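Local atomic coordinates of acyl-CoA dehydrogenase (Thermus thermophilus, PDB entry 2Z1Q), a protein that binds FAD and probably oxidises saturated acyl-CoA thioesters to 2,3-dehydroacyl-CoA, passing the electrons to an acceptor. Residues K276-L281 with D363-E368; L281-A286 with E565-A570; L306-S311 with A510-A515. One frame throughout, in Å; residues are numbered along the deposited sequence.

Contact 1. Residues K276-L281 with D363-E368; sequences KRALEL and DYVVDE
The carbonyl oxygen of A278 takes a hydrogen bond from the hydroxyl of S282, one turn further along its helix, while the methyl group of the same A278 makes the side-chain contact with V365 and V366. The carbonyl is thus bonded within its own helix, and the side-chain contacts to 363-368 are apolar. A278 CB lies 3.7 Å from V365 CG1 and 4.0 Å from V366 CG1, so a single methyl meets one branch from each of two successive valines. V365 reaches it with the branch that stands opposite its backbone N (chi1 176°); the same CG1 also comes within 4.2 Å of L279 N. V366 contributes the branch beside its backbone N and is the more distant of the two. The backbones are correspondingly near: the CA atoms of A278 and V366 are 5.7 Å apart, and the segment axes approach to 8.8 Å at 20°, running in the same direction. Charged groups lie off this line. K276 NZ forms salt bridges to E98 and E317, and D367 is paired with R392 and R395 of the second subunit, which puts the outer side of 363-368 at the dimer interface. The contact joins helices 252-288 and 348-372, whose segments run nearly parallel here, within the helical C-terminal domain of the acyl-CoA dehydrogenase fold.

Contact 2. Residues L281-A286 with E565-A570; sequences LSAQYA and EAVLEA
V567 and L568 meet A283 and A286 with one methyl branch each, and the directions of those branches define the contact. V567 turns CG1 opposite its backbone N (chi1 169°), which brings this methyl to 3.6 Å from A283 CB. Its other branch, CG2, is directed to helix 300-331, where V567 touches L306 and A310, so the residue packs against two helices at once. L568 starts out along the helix surface rather than straight across, with CG beside its backbone N (chi1 -67°), and only the end of its chain closes on the partner: CD2 is 3.7 Å from A286 CB and equally 3.7 Å from A283 O. One leucine methyl therefore meets both an alanine methyl and a backbone carbonyl. The short alanine side chains are consistent with the close backbones, with A283 CA and L568 CA 5.5 Å apart where the segment axes cross at -87°. Beside the apolar patch a water bridges the helices: it donates to L568 O at 2.8 Å and, weakly, to A283 O at 3.3 Å. On another side of 281-286, Y285 stacks on H373 and touches the bound FAD. The direct contact is thus dispersive and small (143 Å² buried), and the polar link between the segments runs through one water, weakly held on the A283 side.

Contact 3. Residues L306-S311 with A510-A515; sequences LGEMAS and ARIYLA
S311 and I512 form the tight part of this contact: S311 OG is only 3.2 Å from I512 CG2, and S311 CB is 3.5 Å from the same methyl. S311 OG and I512 CG2 are each anti to their own backbone N (chi1 178° for OG) and meet obliquely, side by side rather than head-on. The hydroxyl also lies 3.6 Å from Y513 CB. Its proximity to Y513 N gives no hydrogen bond, because the angle is poor; S311 OG is bonded instead to the carbonyl oxygen of L509, just before 510-515. The axes pass 9.3 Å apart at -90°, so 510-515, on helix 505-528 of the second C-terminal family region, crosses 306-311, on helix 300-331 of the first, at a right angle, an orthogonal helix packing. Fit is looser one turn back along 306-311. There G307 CA stands 5.6 Å from I512 CD1, and E308 touches lightly, its OE2 3.7 Å from I512 CG2. The E308 chain bends at its second torsion (chi2 62°) and runs past I512 in the opposite sense. Although buried, its carboxylate is paired with R312 through OE1 and R560 through OE2. On the far side of 510-515, R511 points away from the contact, is partly exposed, and bridges to E446.

All three contacts are largely buried; the centres of contacts 1, 3 and 2 lie about 17, 21 and 26 Å from the centre of the chain. Contacts 1 and 2 both use helix 252-288, yet one pairs near-parallel segments and the other nearly perpendicular ones. Contact 3, also perpendicular, uses neighbouring helix 300-331. The groups interlock, since L279 CD2 of contact 1 is 3.4 Å from V567 CG1 of contact 2, and Y364 OH of contact 1 is 3.4 Å from E308 CG of contact 3. The chemistry differs: mainly methyls in contact 1, methyls and a bridging water in contact 2, and in contact 3 the I512 methyl against a hydroxyl and a carboxylate whose polar partners lie elsewhere.

Contact 1. Residues K276-L281 with D363-E368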
# COMPACT_ATOMS: atom_id res chain seq x y z
N LYS B 276 2.93 0.67 -15.86
CA LYS B 276 3.56 1.56 -16.83
C LYS B 276 2.88 2.92 -16.84
O LYS B 276 3.55 3.96 -16.84
CB LYS B 276 3.49 0.97 -18.25
CG LYS B 276 4.30 -0.30 -18.46
CD LYS B 276 4.19 -0.82 -19.89
CE LYS B 276 5.13 -1.99 -20.13
NZ LYS B 276 4.97 -2.57 -21.50
N ARG B 277 1.55 2.93 -16.83
CA ARG B 277 0.83 4.20 -16.83
C ARG B 277 1.17 5.01 -15.60
O ARG B 277 1.43 6.21 -15.69
CB ARG B 277 -0.68 3.97 -16.87
CG ARG B 277 -1.11 2.99 -17.91
CD ARG B 277 -0.63 3.43 -19.29
NE ARG B 277 -0.31 2.28 -20.12
CZ ARG B 277 -1.20 1.39 -20.54
NH1 ARG B 277 -2.49 1.51 -20.22
NH2 ARG B 277 -0.81 0.36 -21.28
N ALA B 278 1.16 4.36 -14.44
CA ALA B 278 1.47 5.04 -13.19
C ALA B 278 2.89 5.59 -13.27
O ALA B 278 3.19 6.65 -12.71
CB ALA B 278 1.33 4.08 -12.01
N LEU B 279 3.77 4.86 -13.96
CA LEU B 279 5.16 5.29 -14.10
C LEU B 279 5.23 6.52 -15.00
O LEU B 279 5.96 7.46 -14.70
CB LEU B 279 6.02 4.16 -14.69
CG LEU B 279 7.50 4.06 -14.25
CD1 LEU B 279 8.24 3.11 -15.19
CD2 LEU B 279 8.17 5.40 -14.30
N GLU B 280 4.48 6.53 -16.10
CA GLU B 280 4.47 7.68 -17.01
C GLU B 280 4.05 8.91 -16.22
O GLU B 280 4.69 9.96 -16.30
CB GLU B 280 3.47 7.46 -18.17
CG GLU B 280 3.74 6.22 -18.99
CD GLU B 280 2.73 6.03 -20.11
OE1 GLU B 280 2.85 5.02 -20.85
OE2 GLU B 280 1.82 6.87 -20.26
N LEU B 281 2.97 8.76 -15.45
CA LEU B 281 2.47 9.86 -14.63
C LEU B 281 3.54 10.32 -13.64
O LEU B 281 3.76 11.52 -13.48
CB LEU B 281 1.21 9.44 -13.84
CG LEU B 281 -0.09 9.18 -14.61
CD1 LEU B 281 -1.18 8.73 -13.64
CD2 LEU B 281 -0.54 10.44 -15.33
N ASP B 363 0.97 -2.57 -7.23
CA ASP B 363 0.69 -2.03 -5.90
C ASP B 363 1.82 -1.07 -5.51
O ASP B 363 1.59 0.10 -5.15
CB ASP B 363 0.60 -3.19 -4.90
CG ASP B 363 0.29 -2.75 -3.47
OD1 ASP B 363 -0.89 -2.75 -3.07
OD2 ASP B 363 1.25 -2.39 -2.76
N TYR B 364 3.05 -1.56 -5.61
CA TYR B 364 4.22 -0.75 -5.30
C TYR B 364 4.33 0.48 -6.18
O TYR B 364 4.56 1.58 -5.69
CB TYR B 364 5.51 -1.57 -5.46
CG TYR B 364 6.75 -0.74 -5.29
CD1 TYR B 364 7.23 -0.41 -4.02
CD2 TYR B 364 7.44 -0.25 -6.40
CE1 TYR B 364 8.36 0.38 -3.86
CE2 TYR B 364 8.58 0.54 -6.25
CZ TYR B 364 9.03 0.86 -4.97
OH TYR B 364 10.16 1.63 -4.82
N VAL B 365 4.16 0.30 -7.49
CA VAL B 365 4.26 1.39 -8.46
C VAL B 365 3.20 2.49 -8.22
O VAL B 365 3.53 3.68 -8.20
CB VAL B 365 4.20 0.83 -9.92
CG1 VAL B 365 4.19 1.96 -10.95
CG2 VAL B 365 5.41 -0.08 -10.15
N VAL B 366 1.93 2.12 -8.03
CA VAL B 366 0.96 3.18 -7.78
C VAL B 366 1.20 3.86 -6.43
O VAL B 366 0.96 5.04 -6.28
CB VAL B 366 -0.52 2.69 -7.85
CG1 VAL B 366 -0.81 2.18 -9.24
CG2 VAL B 366 -0.80 1.62 -6.80
N ASP B 367 1.74 3.12 -5.46
CA ASP B 367 1.99 3.70 -4.14
C ASP B 367 3.07 4.77 -4.17
O ASP B 367 2.88 5.86 -3.62
CB ASP B 367 2.35 2.59 -3.16
CG ASP B 367 2.44 3.08 -1.74
OD1 ASP B 367 1.53 3.83 -1.31
OD2 ASP B 367 3.42 2.73 -1.05
N GLU B 368 4.18 4.47 -4.82
CA GLU B 368 5.28 5.41 -4.93
C GLU B 368 4.86 6.49 -5.91
O GLU B 368 5.35 7.62 -5.84
CB GLU B 368 6.54 4.72 -5.44
CG GLU B 368 7.14 3.74 -4.44
CD GLU B 368 7.46 4.39 -3.11
OE1 GLU B 368 7.60 5.63 -3.05
OE2 GLU B 368 7.59 3.66 -2.11

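Contact 2. Residues L281-A286 with E565-A570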
# COMPACT_ATOMS: atom_id res chain seq x y z
N LEU B 281 2.97 8.76 -15.45
CA LEU B 281 2.47 9.86 -14.63
C LEU B 281 3.54 10.32 -13.64
O LEU B 281 3.76 11.52 -13.48
CB LEU B 281 1.21 9.44 -13.84
CG LEU B 281 -0.09 9.18 -14.61
CD1 LEU B 281 -1.18 8.73 -13.64
CD2 LEU B 281 -0.54 10.44 -15.33
N SER B 282 4.20 9.37 -12.98
CA SER B 282 5.23 9.69 -12.00
C SER B 282 6.44 10.37 -12.65
O SER B 282 6.95 11.38 -12.13
CB SER B 282 5.70 8.42 -11.28
OG SER B 282 4.64 7.80 -10.58
N ALA B 283 6.89 9.83 -13.78
CA ALA B 283 8.04 10.39 -14.49
C ALA B 283 7.73 11.80 -14.95
O ALA B 283 8.52 12.72 -14.76
CB ALA B 283 8.38 9.53 -15.70
N GLN B 284 6.56 11.97 -15.54
CA GLN B 284 6.15 13.28 -16.03
C GLN B 284 6.09 14.30 -14.92
O GLN B 284 6.58 15.42 -15.08
CB GLN B 284 4.79 13.18 -16.72
CG GLN B 284 4.87 12.39 -18.00
CD GLN B 284 3.51 12.02 -18.54
OE1 GLN B 284 3.39 11.61 -19.68
NE2 GLN B 284 2.47 12.16 -17.71
N TYR B 285 5.48 13.92 -13.80
CA TYR B 285 5.36 14.83 -12.68
C TYR B 285 6.74 15.13 -12.09
O TYR B 285 7.01 16.28 -11.71
CB TYR B 285 4.44 14.25 -11.60
CG TYR B 285 4.07 15.25 -10.53
CD1 TYR B 285 3.16 16.28 -10.79
CD2 TYR B 285 4.67 15.20 -9.28
CE1 TYR B 285 2.86 17.24 -9.82
CE2 TYR B 285 4.38 16.16 -8.29
CZ TYR B 285 3.48 17.17 -8.58
OH TYR B 285 3.18 18.11 -7.62
N ALA B 286 7.62 14.12 -12.03
CA ALA B 286 8.97 14.30 -11.50
C ALA B 286 9.77 15.33 -12.32
O ALA B 286 10.64 16.01 -11.79
CB ALA B 286 9.71 12.95 -11.47
N GLU B 565 17.35 8.14 -14.54
CA GLU B 565 17.72 9.02 -15.63
C GLU B 565 17.03 8.58 -16.92
O GLU B 565 16.48 9.41 -17.65
CB GLU B 565 19.24 9.04 -15.82
CG GLU B 565 20.03 9.70 -14.68
CD GLU B 565 19.61 11.15 -14.45
OE1 GLU B 565 18.97 11.74 -15.35
OE2 GLU B 565 19.93 11.71 -13.37
N ALA B 566 17.05 7.28 -17.19
CA ALA B 566 16.42 6.74 -18.39
C ALA B 566 14.90 6.94 -18.34
O ALA B 566 14.26 7.19 -19.37
CB ALA B 566 16.74 5.26 -18.53
N VAL B 567 14.33 6.82 -17.14
CA VAL B 567 12.89 6.98 -16.96
C VAL B 567 12.52 8.43 -17.26
O VAL B 567 11.61 8.69 -18.05
CB VAL B 567 12.46 6.61 -15.50
CG1 VAL B 567 11.02 7.06 -15.24
CG2 VAL B 567 12.57 5.11 -15.31
N LEU B 568 13.24 9.37 -16.65
CA LEU B 568 12.97 10.78 -16.87
C LEU B 568 13.22 11.15 -18.32
O LEU B 568 12.57 12.03 -18.86
CB LEU B 568 13.84 11.64 -15.95
CG LEU B 568 13.53 11.53 -14.45
CD1 LEU B 568 14.57 12.28 -13.63
CD2 LEU B 568 12.15 12.08 -14.18
N GLU B 569 14.17 10.46 -18.94
CA GLU B 569 14.50 10.72 -20.34
C GLU B 569 13.38 10.23 -21.26
O GLU B 569 13.00 10.93 -22.20
CB GLU B 569 15.81 10.03 -20.72
CG GLU B 569 16.02 9.91 -22.22
CD GLU B 569 16.11 11.26 -22.90
OE1 GLU B 569 15.82 11.33 -24.12
OE2 GLU B 569 16.47 12.25 -22.22
N ALA B 570 12.87 9.04 -20.98
CA ALA B 570 11.80 8.46 -21.79
C ALA B 570 10.42 8.91 -21.33
O ALA B 570 9.43 8.67 -22.01
CB ALA B 570 11.89 6.94 -21.74
O HOH W 1 10.12 12.63 -17.62

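Contact 3. Residues L306-S311 with A510-A515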
# COMPACT_ATOMS: atom_id res chain seq x y z
N LEU B 306 11.79 5.91 -8.86
CA LEU B 306 11.70 5.81 -10.32
C LEU B 306 12.52 4.65 -10.86
O LEU B 306 12.08 3.94 -11.77
CB LEU B 306 12.17 7.12 -10.98
CG LEU B 306 11.29 8.36 -10.76
CD1 LEU B 306 12.00 9.59 -11.31
CD2 LEU B 306 9.94 8.16 -11.44
N GLY B 307 13.70 4.43 -10.30
CA GLY B 307 14.53 3.32 -10.74
C GLY B 307 13.93 1.99 -10.32
O GLY B 307 13.84 1.06 -11.13
N GLU B 308 13.51 1.89 -9.06
CA GLU B 308 12.92 0.64 -8.57
C GLU B 308 11.64 0.33 -9.34
O GLU B 308 11.38 -0.82 -9.68
CB GLU B 308 12.63 0.74 -7.05
CG GLU B 308 12.14 -0.55 -6.44
CD GLU B 308 13.15 -1.68 -6.54
OE1 GLU B 308 12.74 -2.86 -6.49
OE2 GLU B 308 14.36 -1.39 -6.66
N MET B 309 10.83 1.34 -9.62
CA MET B 309 9.60 1.13 -10.38
C MET B 309 9.87 0.50 -11.74
O MET B 309 9.25 -0.51 -12.11
CB MET B 309 8.86 2.46 -10.57
CG MET B 309 8.17 2.97 -9.32
SD MET B 309 7.57 4.65 -9.56
CE MET B 309 8.46 5.45 -8.33
N ALA B 310 10.79 1.08 -12.50
CA ALA B 310 11.13 0.55 -13.83
C ALA B 310 11.68 -0.87 -13.71
O ALA B 310 11.41 -1.73 -14.52
CB ALA B 310 12.14 1.46 -14.52
N SER B 311 12.45 -1.12 -12.67
CA SER B 311 12.99 -2.45 -12.50
C SER B 311 11.89 -3.49 -12.25
O SER B 311 11.86 -4.52 -12.92
CB SER B 311 14.01 -2.46 -11.36
OG SER B 311 14.51 -3.78 -11.17
N ALA B 510 17.58 -5.78 -14.71
CA ALA B 510 17.60 -7.16 -14.30
C ALA B 510 18.47 -7.33 -13.05
O ALA B 510 18.13 -8.10 -12.15
CB ALA B 510 18.13 -8.02 -15.42
N ARG B 511 19.58 -6.60 -12.99
CA ARG B 511 20.52 -6.69 -11.87
C ARG B 511 19.91 -6.12 -10.58
O ARG B 511 20.08 -6.68 -9.50
CB ARG B 511 21.83 -5.96 -12.23
CG ARG B 511 23.00 -6.14 -11.26
CD ARG B 511 24.30 -5.62 -11.87
NE ARG B 511 24.60 -6.32 -13.11
CZ ARG B 511 24.69 -5.74 -14.31
NH1 ARG B 511 24.96 -6.48 -15.38
NH2 ARG B 511 24.53 -4.43 -14.43
N ILE B 512 19.20 -5.01 -10.72
CA ILE B 512 18.54 -4.36 -9.60
C ILE B 512 17.52 -5.30 -8.96
O ILE B 512 17.41 -5.39 -7.73
CB ILE B 512 17.83 -3.09 -10.10
CG1 ILE B 512 18.88 -2.00 -10.34
CG2 ILE B 512 16.75 -2.65 -9.12
CD1 ILE B 512 18.31 -0.78 -10.99
N TYR B 513 16.79 -6.03 -9.80
CA TYR B 513 15.77 -6.96 -9.34
C TYR B 513 16.39 -8.20 -8.71
O TYR B 513 15.97 -8.65 -7.63
CB TYR B 513 14.87 -7.35 -10.52
CG TYR B 513 13.70 -8.21 -10.12
CD1 TYR B 513 12.50 -7.63 -9.72
CD2 TYR B 513 13.83 -9.59 -10.04
CE1 TYR B 513 11.46 -8.39 -9.24
CE2 TYR B 513 12.78 -10.38 -9.54
CZ TYR B 513 11.60 -9.76 -9.14
OH TYR B 513 10.56 -10.45 -8.57
N LEU B 514 17.40 -8.74 -9.38
CA LEU B 514 18.11 -9.93 -8.92
C LEU B 514 18.70 -9.76 -7.51
O LEU B 514 18.44 -10.59 -6.63
CB LEU B 514 19.23 -10.26 -9.92
CG LEU B 514 20.19 -11.38 -9.51
CD1 LEU B 514 19.38 -12.63 -9.23
CD2 LEU B 514 21.21 -11.63 -10.60
N ALA B 515 19.48 -8.71 -7.30
CA ALA B 515 20.10 -8.45 -6.00
C ALA B 515 19.06 -8.47 -4.88
O ALA B 515 19.23 -9.16 -3.87
CB ALA B 515 20.83 -7.11 -6.01